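Local structure of cyclopenase asqI (Emericella nidulans, 5YY3) at residues A[144-149]-A[258-263]; A[207-212]-A[323-328]; A[486-491]-A[514-519]; A[608-613]-A[621-626]. The protein catalyses, as a zinc-dependent cyclopenase, the conversion of 4'-methoxycyclopenin into 4'-methoxyviridicatin, releasing methyl isocyanate, in the biosynthesis of aspoquinolone mycotoxins. All blocks are in the same frame, centred on the assembly; numbering follows the deposited sequence.

Contact 1: residues A[144-149]-A[258-263]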
loop_
_atom_site.group_PDB
_atom_site.type_symbol
_atom_site.label_atom_id
_atom_site.label_comp_id
_atom_site.label_asym_id
_atom_site.label_seq_id
_atom_site.Cartn_x
_atom_site.Cartn_y
_atom_site.Cartn_z
ATOM N N HIS A 144 -19.123 27.138 -18.158
ATOM C CA HIS A 144 -19.412 26.101 -19.132
ATOM C C HIS A 144 -20.564 25.236 -18.633
ATOM O O HIS A 144 -20.654 24.955 -17.433
ATOM C CB HIS A 144 -18.161 25.262 -19.388
ATOM C CG HIS A 144 -18.294 24.314 -20.536
ATOM N ND1 HIS A 144 -19.036 23.152 -20.465
ATOM C CD2 HIS A 144 -17.779 24.354 -21.790
ATOM C CE1 HIS A 144 -18.971 22.517 -21.624
ATOM N NE2 HIS A 144 -18.216 23.227 -22.447
ATOM N N PRO A 145 -21.469 24.842 -19.549
ATOM C CA PRO A 145 -22.633 24.005 -19.222
ATOM C C PRO A 145 -22.317 22.773 -18.367
ATOM O O PRO A 145 -23.171 22.351 -17.588
ATOM C CB PRO A 145 -23.145 23.572 -20.603
ATOM C CG PRO A 145 -22.794 24.706 -21.494
ATOM C CD PRO A 145 -21.491 25.280 -20.961
ATOM N N PHE A 146 -21.122 22.201 -18.512
ATOM C CA PHE A 146 -20.770 20.984 -17.776
ATOM C C PHE A 146 -20.603 21.248 -16.274
ATOM O O PHE A 146 -20.667 20.325 -15.464
ATOM C CB PHE A 146 -19.486 20.354 -18.329
ATOM C CG PHE A 146 -19.645 19.696 -19.675
ATOM C CD1 PHE A 146 -20.829 19.777 -20.382
ATOM C CD2 PHE A 146 -18.595 18.981 -20.227
ATOM C CE1 PHE A 146 -20.962 19.164 -21.621
ATOM C CE2 PHE A 146 -18.717 18.371 -21.454
ATOM C CZ PHE A 146 -19.905 18.461 -22.156
ATOM N N PHE A 147 -20.390 22.509 -15.913
ATOM C CA PHE A 147 -20.288 22.915 -14.515
ATOM C C PHE A 147 -21.645 23.071 -13.843
ATOM O O PHE A 147 -21.741 23.677 -12.780
ATOM C CB PHE A 147 -19.509 24.230 -14.394
ATOM C CG PHE A 147 -18.016 24.048 -14.339
ATOM C CD1 PHE A 147 -17.308 23.662 -15.464
ATOM C CD2 PHE A 147 -17.325 24.253 -13.165
ATOM C CE1 PHE A 147 -15.939 23.489 -15.412
ATOM C CE2 PHE A 147 -15.962 24.094 -13.113
ATOM C CZ PHE A 147 -15.268 23.704 -14.233
ATOM N N SER A 148 -22.694 22.530 -14.456
ATOM C CA SER A 148 -24.031 22.553 -13.862
ATOM C C SER A 148 -24.697 21.193 -13.993
ATOM O O SER A 148 -24.355 20.409 -14.881
ATOM C CB SER A 148 -24.901 23.618 -14.522
ATOM O OG SER A 148 -24.284 24.886 -14.446
ATOM N N THR A 149 -25.647 20.920 -13.104
ATOM C CA THR A 149 -26.391 19.665 -13.116
ATOM C C THR A 149 -27.515 19.723 -14.159
ATOM O O THR A 149 -28.044 20.798 -14.444
ATOM C CB THR A 149 -26.983 19.354 -11.715
ATOM O OG1 THR A 149 -27.207 17.946 -11.578
ATOM C CG2 THR A 149 -28.295 20.105 -11.490
ATOM N N ILE A 258 -19.811 13.459 -14.668
ATOM C CA ILE A 258 -20.164 12.186 -15.291
ATOM C C ILE A 258 -21.504 12.295 -16.031
ATOM O O ILE A 258 -21.801 11.520 -16.943
ATOM C CB ILE A 258 -20.217 11.042 -14.250
ATOM C CG1 ILE A 258 -20.178 9.678 -14.941
ATOM C CG2 ILE A 258 -21.450 11.144 -13.393
ATOM C CD1 ILE A 258 -18.811 9.279 -15.400
ATOM N N GLU A 259 -22.300 13.284 -15.637
ATOM C CA GLU A 259 -23.573 13.560 -16.282
ATOM C C GLU A 259 -23.414 13.880 -17.763
ATOM O O GLU A 259 -24.235 13.471 -18.582
ATOM C CB GLU A 259 -24.267 14.730 -15.590
ATOM C CG GLU A 259 -25.142 14.339 -14.419
ATOM C CD GLU A 259 -25.925 15.520 -13.884
ATOM O OE1 GLU A 259 -26.616 16.188 -14.691
ATOM O OE2 GLU A 259 -25.849 15.779 -12.661
ATOM N N HIS A 260 -22.354 14.614 -18.097
ATOM C CA HIS A 260 -22.208 15.202 -19.427
ATOM C C HIS A 260 -21.306 14.401 -20.330
ATOM O O HIS A 260 -21.451 14.467 -21.544
ATOM C CB HIS A 260 -21.683 16.634 -19.329
ATOM C CG HIS A 260 -22.455 17.491 -18.383
ATOM N ND1 HIS A 260 -23.546 18.234 -18.773
ATOM C CD2 HIS A 260 -22.271 17.760 -17.061
ATOM C CE1 HIS A 260 -24.024 18.898 -17.734
ATOM N NE2 HIS A 260 -23.257 18.634 -16.686
ATOM N N TYR A 261 -20.354 13.675 -19.749
ATOM C CA TYR A 261 -19.554 12.722 -20.519
ATOM C C TYR A 261 -18.982 11.632 -19.622
ATOM O O TYR A 261 -18.897 11.797 -18.401
ATOM C CB TYR A 261 -18.431 13.424 -21.271
ATOM C CG TYR A 261 -17.326 14.021 -20.410
ATOM C CD1 TYR A 261 -17.452 15.293 -19.862
ATOM C CD2 TYR A 261 -16.141 13.329 -20.189
ATOM C CE1 TYR A 261 -16.445 15.850 -19.101
ATOM C CE2 TYR A 261 -15.124 13.876 -19.433
ATOM C CZ TYR A 261 -15.278 15.138 -18.892
ATOM O OH TYR A 261 -14.254 15.680 -18.145
ATOM N N GLY A 262 -18.604 10.513 -20.234
ATOM C CA GLY A 262 -18.119 9.367 -19.493
ATOM C C GLY A 262 -16.624 9.151 -19.627
ATOM O O GLY A 262 -15.915 9.904 -20.307
ATOM N N GLY A 263 -16.139 8.112 -18.960
ATOM C CA GLY A 263 -14.752 7.723 -19.075
ATOM C C GLY A 263 -14.612 6.476 -19.925
ATOM O O GLY A 263 -15.224 6.360 -20.982
#
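F146 and H260 lie with their rings near parallel but slid apart, within an aromatic cluster, completed by Y261, that joins two surface loops of the hemocyanin-like domain. Their planes are only 20° apart, yet the rings barely overlap. Each instead covers a carbon of its partner: CB of H260 lies over the F146 ring, 3.5 Å from its centroid, and CA of F146 lies over the imidazole, 3.6 Å from that centroid. Two flat side chains passing in opposite directions suit these reciprocal CH-pi contacts. Y261 adds CD1, 3.7 Å from CE2 of F146, with its ring set obliquely.

Imidazole also brings a polar edge. With CG beside the backbone N (chi1 -51°), the H260 ring lies along the 144-149 loop and its NE2 donates to S148 O at 2.8 Å. This bond is short but bent at the hydrogen (139°), although the donor lies close to the line of the carbonyl. Further out, on the solvent side, T149 OG1 donates to the syn lone pair of E259 OE2 at 2.8 Å, although T149 is poorly ordered. The other carboxylate oxygen, OE1, accepts from K150 N.

In the second shell F385 packs edge-to-face with F146, and CE1 of H144 lies against the F146 face remote from H260. The same imidazole fixes the F146 backbone: F146 N donates to H144 ND1 at 3.0 Å, almost straight at 171°.

Contact 2: residues A[207-212]-A[323-328]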
loop_
_atom_site.group_PDB
_atom_site.type_symbol
_atom_site.label_atom_id
_atom_site.label_comp_id
_atom_site.label_asym_id
_atom_site.label_seq_id
_atom_site.Cartn_x
_atom_site.Cartn_y
_atom_site.Cartn_z
ATOM N N PHE A 207 2.545 36.256 -35.637
ATOM C CA PHE A 207 3.097 35.158 -34.851
ATOM C C PHE A 207 3.590 33.966 -35.701
ATOM O O PHE A 207 2.817 33.336 -36.424
ATOM C CB PHE A 207 2.063 34.685 -33.830
ATOM C CG PHE A 207 2.559 33.578 -32.961
ATOM C CD1 PHE A 207 3.588 33.808 -32.048
ATOM C CD2 PHE A 207 2.013 32.303 -33.061
ATOM C CE1 PHE A 207 4.066 32.784 -31.241
ATOM C CE2 PHE A 207 2.477 31.272 -32.261
ATOM C CZ PHE A 207 3.511 31.512 -31.346
ATOM N N ASP A 208 4.880 33.653 -35.564
ATOM C CA ASP A 208 5.584 32.696 -36.427
ATOM C C ASP A 208 5.726 31.279 -35.864
ATOM O O ASP A 208 5.855 30.309 -36.615
ATOM C CB ASP A 208 6.996 33.220 -36.725
ATOM C CG ASP A 208 7.002 34.351 -37.728
ATOM O OD1 ASP A 208 7.140 35.524 -37.308
ATOM O OD2 ASP A 208 6.871 34.065 -38.938
ATOM N N ARG A 209 5.734 31.170 -34.541
ATOM C CA ARG A 209 6.280 29.986 -33.881
ATOM C C ARG A 209 5.240 29.074 -33.230
ATOM O O ARG A 209 5.441 28.629 -32.105
ATOM C CB ARG A 209 7.305 30.432 -32.826
ATOM C CG ARG A 209 8.482 31.234 -33.383
ATOM C CD ARG A 209 9.358 30.377 -34.309
ATOM N NE ARG A 209 10.382 31.159 -35.010
ATOM C CZ ARG A 209 11.411 30.632 -35.677
ATOM N NH1 ARG A 209 11.566 29.312 -35.739
ATOM N NH2 ARG A 209 12.293 31.422 -36.286
ATOM N N HIS A 210 4.140 28.800 -33.927
ATOM C CA HIS A 210 3.088 27.915 -33.402
ATOM C C HIS A 210 3.638 26.560 -32.968
ATOM O O HIS A 210 3.284 26.047 -31.911
ATOM C CB HIS A 210 1.978 27.676 -34.439
ATOM C CG HIS A 210 0.924 28.740 -34.485
ATOM N ND1 HIS A 210 -0.226 28.681 -33.725
ATOM C CD2 HIS A 210 0.830 29.868 -35.226
ATOM C CE1 HIS A 210 -0.975 29.738 -33.982
ATOM N NE2 HIS A 210 -0.361 30.473 -34.891
ATOM N N GLY A 211 4.507 25.989 -33.793
ATOM C CA GLY A 211 4.986 24.640 -33.576
ATOM C C GLY A 211 5.916 24.559 -32.392
ATOM O O GLY A 211 5.905 23.587 -31.644
ATOM N N GLU A 212 6.726 25.594 -32.235
ATOM C CA GLU A 212 7.657 25.707 -31.123
ATOM C C GLU A 212 6.930 25.806 -29.795
ATOM O O GLU A 212 7.249 25.106 -28.844
ATOM C CB GLU A 212 8.531 26.933 -31.316
ATOM C CG GLU A 212 9.909 26.787 -30.773
ATOM C CD GLU A 212 10.711 28.030 -31.004
ATOM O OE1 GLU A 212 10.584 28.973 -30.189
ATOM O OE2 GLU A 212 11.431 28.068 -32.025
ATOM N N CYS A 323 14.068 23.390 -36.308
ATOM C CA CYS A 323 13.633 22.010 -36.079
ATOM C C CYS A 323 12.370 21.922 -35.208
ATOM O O CYS A 323 11.414 21.279 -35.598
ATOM C CB CYS A 323 14.755 21.163 -35.461
ATOM S SG CYS A 323 15.461 21.809 -33.893
ATOM N N LEU A 324 12.333 22.586 -34.063
ATOM C CA LEU A 324 11.183 22.403 -33.167
ATOM C C LEU A 324 9.901 23.018 -33.721
ATOM O O LEU A 324 8.803 22.446 -33.580
ATOM C CB LEU A 324 11.474 22.979 -31.782
ATOM C CG LEU A 324 12.606 22.258 -31.054
ATOM C CD1 LEU A 324 12.755 22.793 -29.628
ATOM C CD2 LEU A 324 12.369 20.764 -31.062
ATOM N N ASN A 325 10.044 24.177 -34.354
ATOM C CA ASN A 325 8.899 24.847 -34.954
ATOM C C ASN A 325 8.277 23.991 -36.040
ATOM O O ASN A 325 7.054 23.936 -36.183
ATOM C CB ASN A 325 9.300 26.194 -35.536
ATOM C CG ASN A 325 8.111 27.095 -35.753
ATOM O OD1 ASN A 325 7.215 27.166 -34.909
ATOM N ND2 ASN A 325 8.079 27.775 -36.898
ATOM N N PHE A 326 9.123 23.310 -36.798
ATOM C CA PHE A 326 8.631 22.495 -37.895
ATOM C C PHE A 326 8.118 21.159 -37.405
ATOM O O PHE A 326 7.041 20.732 -37.803
ATOM C CB PHE A 326 9.718 22.298 -38.957
ATOM C CG PHE A 326 9.698 23.348 -40.029
ATOM C CD1 PHE A 326 8.804 23.254 -41.101
ATOM C CD2 PHE A 326 10.546 24.453 -39.960
ATOM C CE1 PHE A 326 8.777 24.240 -42.103
ATOM C CE2 PHE A 326 10.525 25.441 -40.958
ATOM C CZ PHE A 326 9.640 25.327 -42.030
ATOM N N VAL A 327 8.879 20.494 -36.545
ATOM C CA VAL A 327 8.422 19.235 -35.980
ATOM C C VAL A 327 7.094 19.430 -35.236
ATOM O O VAL A 327 6.153 18.666 -35.424
ATOM C CB VAL A 327 9.465 18.622 -35.028
ATOM C CG1 VAL A 327 8.864 17.406 -34.291
ATOM C CG2 VAL A 327 10.714 18.222 -35.797
ATOM N N GLY A 328 7.024 20.467 -34.405
ATOM C CA GLY A 328 5.808 20.795 -33.682
ATOM C C GLY A 328 4.691 21.189 -34.622
ATOM O O GLY A 328 3.548 20.736 -34.469
HETATM O O HOH W 1 12.536 25.792 -33.742
#
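N325 grips the start of helix 210-231 through its side-chain amide. Its OD1 accepts from E212 N at 3.1 Å, using a lone pair in the carbonyl plane, and more weakly from G211 N at 3.2 Å. The other end of the amide, ND2, makes a weak bond to D208 O at 3.4 Å. Asparagine suits the place because one flat group both accepts and donates; with CG anti to the backbone N (chi1 -161°), it reaches across from helix 323-331 to N-H groups of the first turn, just after the N-cap position R209. Helix 210-231 carries the zinc ligand H218, so the contact lies at the beginning of a metal-bearing helix of the tyrosinase-type helical core.

Backbone contacts come next. G211 and G328 approach to 3.9 Å between CA atoms, a closeness that the lack of side chains permits. Here CA-H groups point at carbonyls: G211 CA lies 3.4 Å from N325 O, and G328 CA 3.5 Å from G211 O.

Charged and water-mediated contacts complete the account. R209 crosses N325 at about a right angle, CD packing 3.8 Å from CG of N325. With E212, R209 makes only a long ion pair, no N-H pointing at the oxygen. E212 OE2 accepts from a water that in turn accepts from N325 N, while E212 OE1 takes a weak bond from M602 N.

Contact 3: residues A[486-491]-A[514-519]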
loop_
_atom_site.group_PDB
_atom_site.type_symbol
_atom_site.label_atom_id
_atom_site.label_comp_id
_atom_site.label_asym_id
_atom_site.label_seq_id
_atom_site.Cartn_x
_atom_site.Cartn_y
_atom_site.Cartn_z
ATOM N N PRO A 486 24.088 51.381 -20.354
ATOM C CA PRO A 486 23.704 50.263 -19.481
ATOM C C PRO A 486 23.998 48.900 -20.110
ATOM O O PRO A 486 24.003 48.788 -21.338
ATOM C CB PRO A 486 22.186 50.448 -19.302
ATOM C CG PRO A 486 21.872 51.807 -19.816
ATOM C CD PRO A 486 22.908 52.103 -20.857
ATOM N N GLN A 487 24.251 47.890 -19.280
ATOM C CA GLN A 487 24.286 46.501 -19.744
ATOM C C GLN A 487 22.939 45.849 -19.485
ATOM O O GLN A 487 22.478 45.799 -18.341
ATOM C CB GLN A 487 25.381 45.704 -19.045
ATOM C CG GLN A 487 25.530 44.294 -19.579
ATOM C CD GLN A 487 26.755 43.602 -19.012
ATOM O OE1 GLN A 487 27.329 44.060 -18.032
ATOM N NE2 GLN A 487 27.174 42.516 -19.639
ATOM N N THR A 488 22.300 45.362 -20.540
ATOM C CA THR A 488 21.027 44.686 -20.386
ATOM C C THR A 488 21.152 43.201 -20.673
ATOM O O THR A 488 21.625 42.812 -21.720
ATOM C CB THR A 488 19.976 45.292 -21.296
ATOM O OG1 THR A 488 19.629 46.585 -20.785
ATOM C CG2 THR A 488 18.720 44.408 -21.333
ATOM N N LEU A 489 20.735 42.373 -19.726
ATOM C CA LEU A 489 20.807 40.922 -19.886
ATOM C C LEU A 489 19.517 40.284 -19.388
ATOM O O LEU A 489 18.685 40.943 -18.783
ATOM C CB LEU A 489 22.025 40.370 -19.143
ATOM C CG LEU A 489 21.969 40.746 -17.669
ATOM C CD1 LEU A 489 21.617 39.553 -16.788
ATOM C CD2 LEU A 489 23.253 41.436 -17.221
ATOM N N THR A 490 19.350 39.007 -19.677
ATOM C CA THR A 490 18.154 38.289 -19.263
ATOM C C THR A 490 18.543 37.105 -18.381
ATOM O O THR A 490 19.442 36.326 -18.726
ATOM C CB THR A 490 17.332 37.799 -20.476
ATOM O OG1 THR A 490 16.863 38.924 -21.224
ATOM C CG2 THR A 490 16.119 36.957 -20.026
ATOM N N LEU A 491 17.885 37.005 -17.225
ATOM C CA LEU A 491 18.105 35.906 -16.284
ATOM C C LEU A 491 17.036 34.849 -16.513
ATOM O O LEU A 491 15.840 35.159 -16.502
ATOM C CB LEU A 491 18.061 36.397 -14.836
ATOM C CG LEU A 491 19.160 37.351 -14.380
ATOM C CD1 LEU A 491 18.933 37.721 -12.944
ATOM C CD2 LEU A 491 20.529 36.714 -14.556
ATOM N N THR A 514 14.540 40.407 -17.178
ATOM C CA THR A 514 15.531 41.346 -17.672
ATOM C C THR A 514 16.235 42.034 -16.506
ATOM O O THR A 514 15.613 42.417 -15.521
ATOM C CB THR A 514 14.885 42.384 -18.603
ATOM O OG1 THR A 514 14.481 41.732 -19.814
ATOM C CG2 THR A 514 15.863 43.494 -18.944
ATOM N N VAL A 515 17.549 42.153 -16.597
ATOM C CA VAL A 515 18.276 42.934 -15.618
ATOM C C VAL A 515 19.049 44.012 -16.356
ATOM O O VAL A 515 19.604 43.765 -17.421
ATOM C CB VAL A 515 19.222 42.060 -14.786
ATOM C CG1 VAL A 515 20.076 42.914 -13.875
ATOM C CG2 VAL A 515 18.408 41.081 -13.967
ATOM N N GLN A 516 19.067 45.212 -15.798
ATOM C CA GLN A 516 19.841 46.290 -16.383
ATOM C C GLN A 516 20.915 46.738 -15.394
ATOM O O GLN A 516 20.607 47.125 -14.262
ATOM C CB GLN A 516 18.928 47.456 -16.765
ATOM C CG GLN A 516 19.592 48.473 -17.663
ATOM C CD GLN A 516 18.759 49.736 -17.832
ATOM O OE1 GLN A 516 18.139 49.942 -18.878
ATOM N NE2 GLN A 516 18.751 50.599 -16.801
ATOM N N LEU A 517 22.175 46.663 -15.810
ATOM C CA LEU A 517 23.267 47.110 -14.957
ATOM C C LEU A 517 23.752 48.488 -15.395
ATOM O O LEU A 517 23.782 48.809 -16.586
ATOM C CB LEU A 517 24.426 46.104 -14.974
ATOM C CG LEU A 517 24.081 44.661 -14.585
ATOM C CD1 LEU A 517 25.334 43.806 -14.520
ATOM C CD2 LEU A 517 23.313 44.623 -13.264
ATOM N N THR A 518 24.126 49.303 -14.419
ATOM C CA THR A 518 24.668 50.626 -14.694
ATOM C C THR A 518 25.987 50.869 -13.940
ATOM O O THR A 518 26.524 51.967 -13.990
ATOM C CB THR A 518 23.630 51.715 -14.341
ATOM O OG1 THR A 518 23.072 51.448 -13.051
ATOM C CG2 THR A 518 22.495 51.699 -15.347
ATOM N N ASP A 519 26.505 49.836 -13.268
ATOM C CA ASP A 519 27.742 49.919 -12.476
ATOM C C ASP A 519 28.642 48.719 -12.663
ATOM O O ASP A 519 28.235 47.696 -13.211
ATOM C CB ASP A 519 27.463 50.015 -10.962
ATOM C CG ASP A 519 26.911 51.340 -10.555
ATOM O OD1 ASP A 519 27.045 52.301 -11.345
ATOM O OD2 ASP A 519 26.362 51.422 -9.433
#
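L491 and V515 meet in the apolar centre, with CD1 of L491 3.6 Å from CG2 of V515. L489 lies beside V515 and points the same way, its CD1 4.0 Å from CB of V515. Its CG sits between the backbone N and the carbonyl carbon (chi1 57°), and from there the other branch, CD2, crosses obliquely to CD1 of L517 at 4.2 Å. Branched aliphatic residues suit this face, since it is pressed against other strands: L491 also touches W469 and V471, L517 touches V473, and V515 touches I523.

Between the side chains runs the antiparallel ladder. Q487 with L517 and L489 with V515 are hydrogen-bonded pairs, each closed by two N-H to C=O bonds; L517 N to Q487 O and V515 N to L489 O are both 2.7 Å. T488 with Q516 and T490 with T514 are the non-hydrogen-bonded pairs that alternate with them.

Q487 is the polar exception on the buried face: it runs extended alongside L517, and its amide is satisfied by S475 OG and E421 O. The other face bears T488, T490, T514 and Q516. There the methyls of T488 and T514 meet, CG2 to CG2, at 3.8 Å. The aliphatic part of Q516 packs against P486, Q516 CG lying 3.6 Å from P486 CB, and T490 OG1 bonds to D582.

One apolar and one largely polar face are typical of a hairpin, here strands 487-497 and 508-517, in one sheet of a beta sandwich, its apolar face turned to the other sheet, consistent with the ig-like domain.

Contact 4: residues A[608-613]-A[621-626]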
loop_
_atom_site.group_PDB
_atom_site.type_symbol
_atom_site.label_atom_id
_atom_site.label_comp_id
_atom_site.label_asym_id
_atom_site.label_seq_id
_atom_site.Cartn_x
_atom_site.Cartn_y
_atom_site.Cartn_z
ATOM N N ARG A 608 17.215 22.431 -26.604
ATOM C CA ARG A 608 18.052 21.619 -27.501
ATOM C C ARG A 608 19.145 20.960 -26.687
ATOM O O ARG A 608 19.412 21.390 -25.575
ATOM C CB ARG A 608 18.679 22.470 -28.611
ATOM C CG ARG A 608 17.847 22.544 -29.851
ATOM C CD ARG A 608 18.231 23.726 -30.680
ATOM N NE ARG A 608 17.178 24.729 -30.609
ATOM C CZ ARG A 608 16.040 24.647 -31.284
ATOM N NH1 ARG A 608 15.844 23.618 -32.093
ATOM N NH2 ARG A 608 15.114 25.599 -31.169
ATOM N N ALA A 609 19.791 19.934 -27.229
ATOM C CA ALA A 609 20.894 19.324 -26.500
ATOM C C ALA A 609 22.042 20.329 -26.436
ATOM O O ALA A 609 22.089 21.263 -27.239
ATOM C CB ALA A 609 21.344 18.029 -27.154
ATOM N N TRP A 610 22.958 20.148 -25.487
ATOM C CA TRP A 610 24.107 21.044 -25.378
ATOM C C TRP A 610 25.308 20.417 -26.033
ATOM O O TRP A 610 25.616 19.240 -25.837
ATOM C CB TRP A 610 24.443 21.379 -23.928
ATOM C CG TRP A 610 23.352 22.056 -23.196
ATOM C CD1 TRP A 610 22.186 22.545 -23.720
ATOM C CD2 TRP A 610 23.303 22.310 -21.787
ATOM N NE1 TRP A 610 21.415 23.093 -22.716
ATOM C CE2 TRP A 610 22.080 22.956 -21.521
ATOM C CE3 TRP A 610 24.178 22.054 -20.725
ATOM C CZ2 TRP A 610 21.711 23.352 -20.239
ATOM C CZ3 TRP A 610 23.815 22.443 -19.457
ATOM C CH2 TRP A 610 22.591 23.088 -19.220
ATOM N N THR A 611 25.998 21.230 -26.812
ATOM C CA THR A 611 27.080 20.736 -27.630
ATOM C C THR A 611 28.255 20.335 -26.718
ATOM O O THR A 611 29.017 19.414 -27.030
ATOM C CB THR A 611 27.476 21.798 -28.670
ATOM O OG1 THR A 611 28.194 21.173 -29.729
ATOM C CG2 THR A 611 28.336 22.868 -28.052
ATOM N N GLN A 612 28.357 20.994 -25.564
ATOM C CA GLN A 612 29.369 20.656 -24.564
ATOM C C GLN A 612 29.226 19.211 -24.060
ATOM O O GLN A 612 30.197 18.605 -23.603
ATOM C CB GLN A 612 29.295 21.628 -23.382
ATOM C CG GLN A 612 29.905 23.028 -23.641
ATOM C CD GLN A 612 29.044 23.907 -24.546
ATOM O OE1 GLN A 612 27.833 23.710 -24.660
ATOM N NE2 GLN A 612 29.666 24.895 -25.174
ATOM N N LEU A 613 28.011 18.670 -24.146
ATOM C CA LEU A 613 27.750 17.291 -23.741
ATOM C C LEU A 613 27.733 16.315 -24.928
ATOM O O LEU A 613 28.314 15.233 -24.839
ATOM C CB LEU A 613 26.435 17.209 -22.984
ATOM C CG LEU A 613 26.353 18.020 -21.691
ATOM C CD1 LEU A 613 24.995 17.822 -21.042
ATOM C CD2 LEU A 613 27.452 17.596 -20.757
ATOM N N ALA A 621 31.242 14.567 -18.510
ATOM C CA ALA A 621 30.360 15.733 -18.555
ATOM C C ALA A 621 28.884 15.355 -18.464
ATOM O O ALA A 621 28.417 14.391 -19.090
ATOM C CB ALA A 621 30.614 16.537 -19.801
ATOM N N SER A 622 28.163 16.119 -17.655
ATOM C CA SER A 622 26.714 16.037 -17.584
ATOM C C SER A 622 26.183 17.451 -17.372
ATOM O O SER A 622 26.961 18.399 -17.273
ATOM C CB SER A 622 26.265 15.104 -16.460
ATOM O OG SER A 622 26.689 15.594 -15.197
ATOM N N ILE A 623 24.862 17.595 -17.328
ATOM C CA ILE A 623 24.261 18.875 -17.005
ATOM C C ILE A 623 24.742 19.289 -15.616
ATOM O O ILE A 623 25.061 20.462 -15.371
ATOM C CB ILE A 623 22.714 18.810 -17.070
ATOM C CG1 ILE A 623 22.266 18.655 -18.529
ATOM C CG2 ILE A 623 22.082 20.054 -16.468
ATOM C CD1 ILE A 623 20.761 18.552 -18.714
ATOM N N ARG A 624 24.841 18.307 -14.722
ATOM C CA ARG A 624 25.244 18.577 -13.353
ATOM C C ARG A 624 26.657 19.144 -13.257
ATOM O O ARG A 624 26.886 20.069 -12.479
ATOM C CB ARG A 624 25.152 17.320 -12.504
ATOM C CG ARG A 624 25.444 17.602 -11.047
ATOM C CD ARG A 624 25.982 16.372 -10.348
ATOM N NE ARG A 624 25.191 15.181 -10.645
ATOM C CZ ARG A 624 24.251 14.697 -9.840
ATOM N NH1 ARG A 624 23.965 15.315 -8.691
ATOM N NH2 ARG A 624 23.581 13.604 -10.190
ATOM N N THR A 625 27.599 18.606 -14.035
ATOM C CA THR A 625 28.982 19.083 -13.954
ATOM C C THR A 625 29.086 20.512 -14.493
ATOM O O THR A 625 29.745 21.364 -13.888
ATOM C CB THR A 625 29.978 18.182 -14.715
ATOM O OG1 THR A 625 29.523 17.980 -16.061
ATOM C CG2 THR A 625 30.127 16.831 -14.031
ATOM N N ILE A 626 28.408 20.775 -15.604
ATOM C CA ILE A 626 28.478 22.076 -16.258
ATOM C C ILE A 626 27.887 23.162 -15.383
ATOM O O ILE A 626 28.465 24.233 -15.233
ATOM C CB ILE A 626 27.757 22.051 -17.622
ATOM C CG1 ILE A 626 28.616 21.296 -18.645
ATOM C CG2 ILE A 626 27.443 23.465 -18.108
ATOM C CD1 ILE A 626 27.884 20.997 -19.930
#
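L613 and I626 reach toward each other tip to tip, CD2 of the leucine lying 3.5 Å from CD1 of the isoleucine. This is the tight part of the contact. The second leucine methyl, CD1, turns to I623 and lies 3.8 Å from its CG1. W610 adds its indole to the patch. The broad ring presents its edge to I626, with CE3 3.9 Å from CD1, and one of its faces to I623. The indole N-H is used separately, in a bond from NE1 to P605 O. Q612 lends its CB to the packed part, 3.8 Å from CD1 of I626; the chain then bends at chi2 (74°) and its polar end leaves, OE1 accepting from I415 N and NE2 donating to D414 OD1.

The two segments hold most of helix 611-614 and all of helix 623-626, two very short helices that pack against each other in the long excursion between strands 571-580 and 636-644, within the ig-like region. A capping box opens the second: S622 N donates to T625 OG1 at 2.8 Å and a straight 178°, and T625 N returns a weak bond to S622 OG. Serine and threonine suit these positions because each hydroxyl can accept a backbone N-H at the helix start.

The margin lies at A621 and S622, both partly exposed. A621 offers a single methyl, its CB 3.5 Å from CD2 of L613, and so small a side chain lets the leucine fork sit close to the chain. S622 meets the same CD2 through its backbone N, at 3.5 Å.

How the contacts relate
Contacts 1 and 2 belong to the hemocyanin-like zinc domain, and their segments alternate along the chain, although their centres stand 34 Å apart. Both lie near the metal site without forming it: the side chain of Y261 in contact 1 is about 11 Å from that of the zinc ligand H186, and G328 in contact 2 is about 9 Å from the side chain of the ligand H218. Contacts 3 and 4 lie in the ig-like region, with centres 26 Å apart and away from the zinc. Contact 4 touches contact 2, where NH1 of R608 packs 3.7 Å from CG of L324, linking the two regions. Contacts 1 and 3 are most distant, at 50 Å between centres.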